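Local atomic coordinates of CD180 antigen (Mus musculus, PDB entry 3T6Q), a protein that may cooperate with MD-1 and TLR4 in the innate response of B cells to bacterial lipopolysaccharide, leading to NF-kappa-B activation. Residues S365-L370 with E387-K392; L383-P388 with L407-L412; N455-H460 with I480-F485. All blocks are in the same frame, centred on the assembly; numbering follows the deposited sequence. Where two conformers were deposited one is given.

In the fold
All three contacts join neighbouring leucine-rich repeats of the extracellular solenoid: contact 1 and contact 2 both involve repeat 13, paired with repeat 12 and repeat 14 respectively, and contact 3 joins repeats 16 and 17. Contacts 1 and 2 share Glu387 and Pro388, their centres are about 11 Å apart, and they touch directly: Leu389 N lies 3.0 Å from Arg411 O, a probable hydrogen bond. Contact 3 stands apart, its centre about 15 Å from that of contact 2 and about 22 Å from that of contact 1. N-linked sugars line contact 2, whereas in contact 1 the side chain of Leu389 is about 12 Å from a bound NAG.

Contact 1 (S365-L370 with E387-K392); sequences SDCCNL and EPLSLK
The packed part of this contact centres on Cys367, whose backbone and side chain both meet strand 389-391. Cys367 N donates to Ser390 O over 3.0 Å, with an N-H...O angle of 156°, and approaches almost straight along the C=O axis. Close by, Ser390 CB sits 3.2 Å from Ser365 O. Leu391 contributes one branch: its CD2 lies 3.7 Å from Cys367 CB and more distantly meets Cys368 SG. The bond between Cys367 SG and Cys368 SG, 2.1 Å, ties adjacent residues into a small ring, and the peptide between them is cis. Leu389 CD1 meets Cys367 SG more loosely, at 4.4 Å. In the leucine-rich-repeat solenoid this is where the chain, having turned a corner at Ser365 and Asp366 in repeat 12, crosses the short strand of repeat 13 steeply, their directions 78° apart, away from the long row of parallel strands. Toward solvent the fit slackens. Asp366 and Lys392 cross at about a right angle without pairing their charges: Lys392 CE lies 3.5 Å from Asp366 OD2, and the bend at chi4 (-60°) leaves NZ 4.8 Å from that oxygen. A water accepts from Lys392 N at 2.8 Å and lies within reach of Asp366 OD1 and Cys367 O.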
loop_
_atom_site.group_PDB
_atom_site.type_symbol
_atom_site.label_atom_id
_atom_site.label_comp_id
_atom_site.label_asym_id
_atom_site.label_seq_id
_atom_site.Cartn_x
_atom_site.Cartn_y
_atom_site.Cartn_z
ATOM N N SER A 365 -52.131 -15.280 17.859
ATOM C CA SER A 365 -53.509 -15.777 17.595
ATOM C C SER A 365 -54.508 -14.687 17.139
ATOM O O SER A 365 -55.635 -15.004 16.722
ATOM C CB SER A 365 -54.079 -16.419 18.859
ATOM O OG SER A 365 -54.431 -15.433 19.831
ATOM N N ASP A 366 -54.120 -13.415 17.215
ATOM C CA ASP A 366 -55.075 -12.328 16.888
ATOM C C ASP A 366 -54.326 -11.029 16.564
ATOM O O ASP A 366 -53.942 -10.285 17.463
ATOM C CB ASP A 366 -56.052 -12.168 18.076
ATOM C CG ASP A 366 -57.212 -11.194 17.819
ATOM O OD1 ASP A 366 -57.192 -10.406 16.852
ATOM O OD2 ASP A 366 -58.160 -11.208 18.652
ATOM N N CYS A 367 -54.137 -10.758 15.279
ATOM C CA CYS A 367 -53.387 -9.573 14.837
ATOM C C CYS A 367 -54.396 -8.771 14.009
ATOM O O CYS A 367 -55.316 -9.383 13.455
ATOM C CB CYS A 367 -52.185 -10.024 13.968
ATOM S SG CYS A 367 -50.850 -8.782 13.784
ATOM N N CYS A 368 -54.289 -7.431 13.926
ATOM C CA CYS A 368 -53.228 -6.637 14.532
ATOM C C CYS A 368 -53.766 -5.424 15.298
ATOM O O CYS A 368 -53.005 -4.505 15.556
ATOM C CB CYS A 368 -52.262 -6.148 13.449
ATOM S SG CYS A 368 -51.585 -7.465 12.386
ATOM N N ASN A 369 -55.069 -5.407 15.632
ATOM C CA ASN A 369 -55.662 -4.304 16.385
ATOM C C ASN A 369 -55.096 -4.067 17.760
ATOM O O ASN A 369 -54.880 -2.918 18.138
ATOM C CB ASN A 369 -57.180 -4.486 16.473
ATOM C CG ASN A 369 -57.789 -4.566 15.097
ATOM O OD1 ASN A 369 -57.547 -3.653 14.269
ATOM N ND2 ASN A 369 -58.508 -5.666 14.803
ATOM N N LEU A 370 -54.826 -5.129 18.517
ATOM C CA LEU A 370 -54.254 -4.901 19.829
ATOM C C LEU A 370 -52.811 -4.378 19.708
ATOM O O LEU A 370 -52.376 -3.491 20.460
ATOM C CB LEU A 370 -54.246 -6.219 20.640
ATOM C CG LEU A 370 -55.545 -7.008 20.913
ATOM C CD1 LEU A 370 -55.498 -7.845 22.182
ATOM C CD2 LEU A 370 -56.786 -6.152 20.947
ATOM N N GLU A 387 -43.519 -15.320 11.803
ATOM C CA GLU A 387 -44.182 -16.593 12.060
ATOM C C GLU A 387 -45.688 -16.382 11.870
ATOM O O GLU A 387 -46.129 -15.269 11.534
ATOM C CB GLU A 387 -43.816 -17.128 13.464
ATOM C CG GLU A 387 -42.392 -17.640 13.499
ATOM C CD GLU A 387 -42.236 -18.925 12.717
ATOM O OE1 GLU A 387 -41.478 -18.946 11.757
ATOM O OE2 GLU A 387 -42.889 -19.920 13.050
ATOM N N PRO A 388 -46.482 -17.438 12.037
ATOM C CA PRO A 388 -47.902 -17.317 11.676
ATOM C C PRO A 388 -48.706 -16.259 12.431
ATOM O O PRO A 388 -48.679 -16.157 13.651
ATOM C CB PRO A 388 -48.435 -18.753 11.896
ATOM C CG PRO A 388 -47.236 -19.607 11.668
ATOM C CD PRO A 388 -46.142 -18.845 12.371
ATOM N N LEU A 389 -49.402 -15.424 11.656
ATOM C CA LEU A 389 -50.318 -14.459 12.199
ATOM C C LEU A 389 -51.744 -14.916 11.860
ATOM O O LEU A 389 -52.052 -15.237 10.685
ATOM C CB LEU A 389 -50.068 -13.070 11.550
ATOM C CG LEU A 389 -48.612 -12.570 11.605
ATOM C CD1 LEU A 389 -48.512 -11.190 10.933
ATOM C CD2 LEU A 389 -48.119 -12.471 13.073
ATOM N N SER A 390 -52.603 -14.928 12.867
ATOM C CA SER A 390 -54.028 -15.231 12.655
ATOM C C SER A 390 -54.735 -13.899 12.539
ATOM O O SER A 390 -54.580 -13.041 13.416
ATOM C CB SER A 390 -54.561 -16.004 13.855
ATOM O OG SER A 390 -53.850 -17.225 13.999
ATOM N N LEU A 391 -55.483 -13.720 11.461
ATOM C CA LEU A 391 -56.204 -12.460 11.228
ATOM C C LEU A 391 -57.714 -12.724 11.209
ATOM O O LEU A 391 -58.194 -13.564 10.435
ATOM C CB LEU A 391 -55.774 -11.793 9.909
ATOM C CG LEU A 391 -54.292 -11.718 9.553
ATOM C CD1 LEU A 391 -54.129 -11.091 8.176
ATOM C CD2 LEU A 391 -53.534 -10.902 10.586
ATOM N N LYS A 392 -58.448 -12.012 12.059
ATOM C CA LYS A 392 -59.915 -12.018 11.988
ATOM C C LYS A 392 -60.418 -10.880 11.057
ATOM O O LYS A 392 -59.626 -10.101 10.544
ATOM C CB LYS A 392 -60.520 -11.914 13.382
ATOM C CG LYS A 392 -60.187 -13.093 14.310
ATOM C CD LYS A 392 -60.422 -12.728 15.776
ATOM C CE LYS A 392 -59.705 -13.678 16.746
ATOM N NZ LYS A 392 -60.147 -15.097 16.599
HETATM O O HOH W 1 -57.623 -10.154 13.930
#

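Contact 2 (L383-P388 with L407-L412); sequences LSYNEP and LAFTRL. With NAG (2-acetamido-2-deoxy-beta-D-glucopyranose), chain E; MAN (alpha-D-mannopyranose), chain B; NAG (2-acetamido-2-deoxy-beta-D-glucopyranose), chain F.
Where two consecutive leucine-rich repeats leave their parallel strands, 380-382 and 404-406, the turns that follow stack on each other, and Thr410 of repeat 14 fastens the turn of repeat 13. Its OG1 donates to Leu383 O at 2.7 Å, in the carbonyl plane and on a lone pair, and accepts from Asn386 N at 2.7 Å. With OG1 beside its own backbone N (chi1 -69°), the hydroxyl bridges both ends of the Leu383-Asn386 turn. Leu383 O takes a second bond from Asn386 ND2, which comes from above the carbonyl plane; the same amide also binds Leu357 O of the preceding repeat. Asn386 holds the asparagine position of the repeat, as in the asparagine ladders of this family; in repeat 14 Thr410 occupies that position. Tyr385 N completes the backbone pairing through a bond to Ala408 O. On the core side Leu407 CD2 presses against Leu383 CB at 3.5 Å.

On the side facing the sugars Tyr385 and Phe409 lie side by side and point the same way. Their planes are only 11° apart, but the rings are slid so far that they barely overlap, with centroids 4.8 Å apart. Phe409 CB sits over one Tyr385 face, offset toward the rim, a CH-pi contact 4.0 Å from the centroid, while Phe409 CD2 touches Tyr385 CZ. His359 and His434 extend this aromatic row into the flanking repeats. Sugar borders it: NAG of chain F sets its methyl C8 3.5 Å from Tyr385 CE2, while Ser384 OG, hydrogen-bonded to Asn382, faces NAG of chain E. One water links Asn386 O with Arg411 N. At the far end, Pro388 CA makes a CA-H...O contact of 3.3 Å with Arg411 O.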
loop_
_atom_site.group_PDB
_atom_site.type_symbol
_atom_site.label_atom_id
_atom_site.label_comp_id
_atom_site.label_asym_id
_atom_site.label_seq_id
_atom_site.Cartn_x
_atom_site.Cartn_y
_atom_site.Cartn_z
ATOM N N LEU A 383 -44.702 -6.506 7.897
ATOM C CA LEU A 383 -44.742 -7.638 8.809
ATOM C C LEU A 383 -44.225 -8.882 8.088
ATOM O O LEU A 383 -44.599 -10.020 8.417
ATOM C CB LEU A 383 -46.192 -7.851 9.354
ATOM C CG LEU A 383 -46.514 -6.818 10.476
ATOM C CD1 LEU A 383 -47.993 -6.807 10.745
ATOM C CD2 LEU A 383 -45.741 -7.171 11.747
ATOM N N SER A 384 -43.370 -8.659 7.085
ATOM C CA SER A 384 -42.877 -9.738 6.230
ATOM C C SER A 384 -41.925 -10.601 7.036
ATOM O O SER A 384 -41.372 -10.152 8.049
ATOM C CB SER A 384 -42.188 -9.218 4.938
ATOM O OG SER A 384 -40.955 -8.526 5.268
ATOM N N TYR A 385 -41.722 -11.830 6.555
ATOM C CA TYR A 385 -40.798 -12.797 7.188
ATOM C C TYR A 385 -41.035 -12.990 8.697
ATOM O O TYR A 385 -40.071 -12.931 9.508
ATOM C CB TYR A 385 -39.323 -12.378 6.970
ATOM C CG TYR A 385 -38.887 -12.424 5.527
ATOM C CD1 TYR A 385 -38.513 -13.646 4.930
ATOM C CD2 TYR A 385 -38.897 -11.262 4.743
ATOM C CE1 TYR A 385 -38.105 -13.695 3.601
ATOM C CE2 TYR A 385 -38.495 -11.291 3.405
ATOM C CZ TYR A 385 -38.089 -12.520 2.859
ATOM O OH TYR A 385 -37.693 -12.554 1.562
ATOM N N ASN A 386 -42.287 -13.225 9.079
ATOM C CA ASN A 386 -42.599 -13.517 10.461
ATOM C C ASN A 386 -43.199 -14.921 10.576
ATOM O O ASN A 386 -43.302 -15.637 9.561
ATOM C CB ASN A 386 -43.494 -12.441 11.055
ATOM C CG ASN A 386 -42.687 -11.215 11.495
ATOM O OD1 ASN A 386 -41.771 -11.344 12.302
ATOM N ND2 ASN A 386 -42.990 -10.047 10.937
ATOM N N GLU A 387 -43.519 -15.320 11.803
ATOM C CA GLU A 387 -44.182 -16.593 12.060
ATOM C C GLU A 387 -45.688 -16.382 11.870
ATOM O O GLU A 387 -46.129 -15.269 11.534
ATOM C CB GLU A 387 -43.816 -17.128 13.464
ATOM C CG GLU A 387 -42.392 -17.640 13.499
ATOM C CD GLU A 387 -42.236 -18.925 12.717
ATOM O OE1 GLU A 387 -41.478 -18.946 11.757
ATOM O OE2 GLU A 387 -42.889 -19.920 13.050
ATOM N N PRO A 388 -46.482 -17.438 12.037
ATOM C CA PRO A 388 -47.902 -17.317 11.676
ATOM C C PRO A 388 -48.706 -16.259 12.431
ATOM O O PRO A 388 -48.679 -16.157 13.651
ATOM C CB PRO A 388 -48.435 -18.753 11.896
ATOM C CG PRO A 388 -47.236 -19.607 11.668
ATOM C CD PRO A 388 -46.142 -18.845 12.371
ATOM N N LEU A 407 -46.745 -8.490 3.833
ATOM C CA LEU A 407 -46.848 -9.674 4.665
ATOM C C LEU A 407 -46.126 -10.837 3.983
ATOM O O LEU A 407 -46.389 -12.022 4.277
ATOM C CB LEU A 407 -48.360 -9.980 4.852
ATOM C CG LEU A 407 -49.036 -9.028 5.866
ATOM C CD1 LEU A 407 -50.560 -9.084 5.737
ATOM C CD2 LEU A 407 -48.629 -9.354 7.308
ATOM N N ALA A 408 -45.236 -10.515 3.053
ATOM C CA ALA A 408 -44.541 -11.581 2.273
ATOM C C ALA A 408 -43.836 -12.554 3.231
ATOM O O ALA A 408 -43.186 -12.114 4.190
ATOM C CB ALA A 408 -43.542 -10.986 1.295
ATOM N N PHE A 409 -43.950 -13.859 2.930
ATOM C CA PHE A 409 -43.270 -14.951 3.648
ATOM C C PHE A 409 -43.755 -15.076 5.089
ATOM O O PHE A 409 -43.111 -15.700 5.919
ATOM C CB PHE A 409 -41.730 -14.801 3.571
ATOM C CG PHE A 409 -41.234 -14.860 2.154
ATOM C CD1 PHE A 409 -41.080 -16.107 1.515
ATOM C CD2 PHE A 409 -41.018 -13.697 1.432
ATOM C CE1 PHE A 409 -40.684 -16.170 0.183
ATOM C CE2 PHE A 409 -40.610 -13.769 0.100
ATOM C CZ PHE A 409 -40.458 -15.006 -0.513
ATOM N N THR A 410 -44.902 -14.500 5.391
ATOM C CA THR A 410 -45.453 -14.659 6.705
ATOM C C THR A 410 -46.762 -15.431 6.502
ATOM O O THR A 410 -47.680 -14.910 5.841
ATOM C CB THR A 410 -45.737 -13.270 7.344
ATOM O OG1 THR A 410 -44.476 -12.629 7.631
ATOM C CG2 THR A 410 -46.566 -13.438 8.623
ATOM N N ARG A 411 -46.860 -16.621 7.102
ATOM C CA ARG A 411 -48.070 -17.456 6.993
ATOM C C ARG A 411 -49.280 -16.764 7.650
ATOM O O ARG A 411 -49.188 -16.281 8.790
ATOM C CB ARG A 411 -47.807 -18.845 7.614
ATOM C CG ARG A 411 -49.046 -19.716 7.822
ATOM C CD ARG A 411 -48.720 -21.223 7.699
ATOM N NE ARG A 411 -47.321 -21.488 8.026
ATOM C CZ ARG A 411 -46.899 -22.062 9.147
ATOM N NH1 ARG A 411 -45.601 -22.224 9.357
ATOM N NH2 ARG A 411 -47.769 -22.480 10.051
ATOM N N LEU A 412 -50.410 -16.700 6.951
ATOM C CA LEU A 412 -51.569 -16.062 7.536
ATOM C C LEU A 412 -52.675 -17.112 7.748
ATOM O O LEU A 412 -52.917 -17.968 6.883
ATOM C CB LEU A 412 -52.082 -14.902 6.653
ATOM C CG LEU A 412 -51.038 -13.839 6.280
ATOM C CD1 LEU A 412 -51.727 -12.872 5.327
ATOM C CD2 LEU A 412 -50.528 -13.097 7.522
HETATM C C1 NAG E . -40.382 -5.345 4.096
HETATM C C2 NAG E . -39.864 -4.628 2.827
HETATM C C3 NAG E . -39.064 -5.617 1.948
HETATM C C4 NAG E . -38.036 -6.387 2.773
HETATM C C5 NAG E . -38.694 -6.977 4.005
HETATM C C6 NAG E . -37.755 -7.764 4.918
HETATM C C7 NAG E . -40.943 -2.802 1.576
HETATM C C8 NAG E . -42.175 -2.363 0.849
HETATM N N2 NAG E . -40.961 -4.050 2.088
HETATM O O3 NAG E . -38.422 -4.880 0.940
HETATM O O4 NAG E . -37.475 -7.498 2.070
HETATM O O5 NAG E . -39.324 -5.952 4.775
HETATM O O6 NAG E . -36.910 -6.880 5.658
HETATM O O7 NAG E . -39.987 -2.031 1.662
HETATM C C1 MAN B . -32.647 -12.590 4.489
HETATM C C2 MAN B . -31.562 -13.021 5.479
HETATM C C3 MAN B . -31.366 -14.523 5.418
HETATM C C4 MAN B . -32.691 -15.244 5.659
HETATM C C5 MAN B . -33.673 -14.790 4.570
HETATM C C6 MAN B . -35.060 -15.459 4.687
HETATM O O2 MAN B . -32.010 -12.744 6.795
HETATM O O3 MAN B . -30.394 -14.921 6.374
HETATM O O4 MAN B . -32.450 -16.621 5.526
HETATM O O5 MAN B . -33.818 -13.368 4.629
HETATM O O6 MAN B . -35.541 -15.353 6.011
HETATM C C1 NAG F . -43.629 -7.139 -1.514
HETATM C C2 NAG F . -42.103 -7.006 -1.389
HETATM C C3 NAG F . -41.752 -5.502 -1.408
HETATM C C4 NAG F . -42.337 -4.770 -2.641
HETATM C C5 NAG F . -43.831 -5.087 -2.785
HETATM C C6 NAG F . -44.430 -4.536 -4.084
HETATM C C7 NAG F . -40.755 -8.629 -0.094
HETATM C C8 NAG F . -40.376 -9.182 1.273
HETATM N N2 NAG F . -41.647 -7.645 -0.132
HETATM O O3 NAG F . -40.325 -5.357 -1.413
HETATM O O4 NAG F . -42.293 -3.349 -2.431
HETATM O O5 NAG F . -44.068 -6.493 -2.727
HETATM O O6 NAG F . -43.700 -5.024 -5.192
HETATM O O7 NAG F . -40.239 -9.083 -1.112
HETATM O O HOH W 2 -44.917 -17.687 8.883
HETATM O O HOH W 3 -41.088 -16.178 7.902
#

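Contact 3 (N455-H460 with I480-F485); sequences NLQGNH and ILVLSF
Segments 455-460 and 480-485 run parallel, with Asn455 bridged to Val482 at a CA-CA distance of 4.8 Å, and stay in step beyond the strands, where Gln457 lies beside Ser484 and Gly458 beside Phe485. Leu456 N donates to Val482 O at 2.8 Å, and Gly458 N to Ser484 O at 3.2 Å. Both segments thus leave the concave strand row of the leucine-rich-repeat solenoid together, one in repeat 16 and the other in repeat 17.

Leu456 and Leu483 point the same way into the core, and the CD2 branch of Leu483 packs against Leu456 CB at 3.9 Å. On the other face Asn455 crosses Val482 obliquely. Gln457 runs out extended, CG anti to its backbone N (chi1 -174°), and lies alongside Phe485. Its CD comes 3.8 Å from Phe485 CD2, but the amide and ring planes are 48° apart, so the two groups flank each other without stacking flat. The ring of Phe485 stacks instead with His509 in the next repeat. Gly458, inside the type II turn Leu456-Asn459, brings its CA to 3.1 Å from Phe485 O of repeat 17, a CA-H...O contact. Asn459 ND2 braces that turn from inside, bonding Leu456 O from above the carbonyl plane with an N-H...O angle of 171°; it also reaches Leu432 O, while its OD1 accepts from Leu437 N.

The chemistry is consistent with a division of labour: backbone bonds fix the register of the two repeats while Leu456 and Leu483 pack in the interior, and the buried Asn459 amide satisfies backbone polar groups of its own turn and of the preceding repeat.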
loop_
_atom_site.group_PDB
_atom_site.type_symbol
_atom_site.label_atom_id
_atom_site.label_comp_id
_atom_site.label_asym_id
_atom_site.label_seq_id
_atom_site.Cartn_x
_atom_site.Cartn_y
_atom_site.Cartn_z
ATOM N N ASN A 455 -49.501 -8.939 -4.754
ATOM C CA ASN A 455 -48.533 -9.977 -5.078
ATOM C C ASN A 455 -48.983 -11.219 -4.345
ATOM O O ASN A 455 -49.022 -11.242 -3.101
ATOM C CB ASN A 455 -47.093 -9.559 -4.667
ATOM C CG ASN A 455 -46.016 -10.576 -5.059
ATOM O OD1 ASN A 455 -44.920 -10.179 -5.412
ATOM N ND2 ASN A 455 -46.291 -11.859 -4.944
ATOM N N LEU A 456 -49.315 -12.263 -5.113
ATOM C CA LEU A 456 -49.688 -13.545 -4.530
ATOM C C LEU A 456 -48.817 -14.682 -4.996
ATOM O O LEU A 456 -49.282 -15.840 -5.088
ATOM C CB LEU A 456 -51.128 -13.869 -4.894
ATOM C CG LEU A 456 -52.228 -12.964 -4.359
ATOM C CD1 LEU A 456 -53.543 -13.414 -4.928
ATOM C CD2 LEU A 456 -52.266 -13.003 -2.833
ATOM N N GLN A 457 -47.548 -14.403 -5.277
ATOM C CA GLN A 457 -46.644 -15.458 -5.644
ATOM C C GLN A 457 -46.634 -16.532 -4.556
ATOM O O GLN A 457 -46.614 -16.212 -3.358
ATOM C CB GLN A 457 -45.244 -14.876 -5.822
ATOM C CG GLN A 457 -44.243 -15.871 -6.337
ATOM C CD GLN A 457 -42.839 -15.316 -6.445
ATOM O OE1 GLN A 457 -41.918 -15.819 -5.808
ATOM N NE2 GLN A 457 -42.665 -14.307 -7.267
ATOM N N GLY A 458 -46.619 -17.815 -4.952
ATOM C CA GLY A 458 -46.561 -18.902 -3.951
ATOM C C GLY A 458 -47.787 -19.157 -3.065
ATOM O O GLY A 458 -47.670 -19.775 -1.998
ATOM N N ASN A 459 -48.970 -18.699 -3.467
ATOM C CA ASN A 459 -50.189 -19.078 -2.762
ATOM C C ASN A 459 -50.871 -20.207 -3.564
ATOM O O ASN A 459 -50.240 -20.755 -4.477
ATOM C CB ASN A 459 -51.120 -17.891 -2.566
ATOM C CG ASN A 459 -50.557 -16.893 -1.567
ATOM O OD1 ASN A 459 -50.870 -16.955 -0.391
ATOM N ND2 ASN A 459 -49.674 -16.018 -2.033
ATOM N N HIS A 460 -52.138 -20.521 -3.259
ATOM C CA HIS A 460 -52.811 -21.688 -3.899
ATOM C C HIS A 460 -54.291 -21.576 -4.102
ATOM O O HIS A 460 -55.000 -20.825 -3.398
ATOM C CB HIS A 460 -52.528 -22.969 -3.121
ATOM C CG HIS A 460 -53.265 -23.048 -1.803
ATOM N ND1 HIS A 460 -54.435 -23.730 -1.656
ATOM C CD2 HIS A 460 -52.969 -22.493 -0.553
ATOM C CE1 HIS A 460 -54.863 -23.613 -0.384
ATOM N NE2 HIS A 460 -53.961 -22.863 0.295
ATOM N N ILE A 480 -51.875 -4.511 -11.081
ATOM C CA ILE A 480 -50.734 -5.437 -11.105
ATOM C C ILE A 480 -51.127 -6.654 -10.259
ATOM O O ILE A 480 -51.543 -6.512 -9.101
ATOM C CB ILE A 480 -49.459 -4.784 -10.502
ATOM C CG1 ILE A 480 -49.046 -3.560 -11.306
ATOM C CG2 ILE A 480 -48.317 -5.803 -10.404
ATOM C CD1 ILE A 480 -48.052 -2.651 -10.593
ATOM N N LEU A 481 -51.039 -7.831 -10.873
ATOM C CA LEU A 481 -51.397 -9.097 -10.263
ATOM C C LEU A 481 -50.262 -10.079 -10.529
ATOM O O LEU A 481 -49.896 -10.339 -11.704
ATOM C CB LEU A 481 -52.728 -9.625 -10.828
ATOM C CG LEU A 481 -53.254 -11.001 -10.379
ATOM C CD1 LEU A 481 -53.412 -11.023 -8.836
ATOM C CD2 LEU A 481 -54.595 -11.279 -11.094
ATOM N N VAL A 482 -49.688 -10.608 -9.446
ATOM C CA VAL A 482 -48.555 -11.568 -9.556
ATOM C C VAL A 482 -49.101 -12.889 -9.009
ATOM O O VAL A 482 -49.470 -12.994 -7.825
ATOM C CB VAL A 482 -47.317 -11.145 -8.718
ATOM C CG1 VAL A 482 -46.178 -12.170 -8.855
ATOM C CG2 VAL A 482 -46.853 -9.767 -9.129
ATOM N N LEU A 483 -49.184 -13.880 -9.901
ATOM C CA LEU A 483 -49.656 -15.207 -9.569
ATOM C C LEU A 483 -48.655 -16.251 -9.983
ATOM O O LEU A 483 -49.028 -17.376 -10.321
ATOM C CB LEU A 483 -51.008 -15.478 -10.263
ATOM C CG LEU A 483 -52.235 -14.753 -9.692
ATOM C CD1 LEU A 483 -53.437 -14.982 -10.605
ATOM C CD2 LEU A 483 -52.584 -15.247 -8.294
ATOM N N SER A 484 -47.384 -15.895 -9.934
ATOM C CA SER A 484 -46.356 -16.822 -10.358
ATOM C C SER A 484 -46.105 -17.877 -9.255
ATOM O O SER A 484 -46.427 -17.617 -8.103
ATOM C CB SER A 484 -45.092 -16.057 -10.729
ATOM O OG SER A 484 -44.712 -15.203 -9.646
ATOM N N PHE A 485 -45.573 -19.064 -9.602
ATOM C CA PHE A 485 -45.371 -20.133 -8.573
ATOM C C PHE A 485 -46.568 -20.462 -7.716
ATOM O O PHE A 485 -46.451 -20.654 -6.480
ATOM C CB PHE A 485 -44.215 -19.716 -7.632
ATOM C CG PHE A 485 -42.911 -19.538 -8.347
ATOM C CD1 PHE A 485 -42.078 -20.644 -8.607
ATOM C CD2 PHE A 485 -42.523 -18.291 -8.814
ATOM C CE1 PHE A 485 -40.887 -20.476 -9.306
ATOM C CE2 PHE A 485 -41.337 -18.124 -9.486
ATOM C CZ PHE A 485 -40.515 -19.209 -9.733
#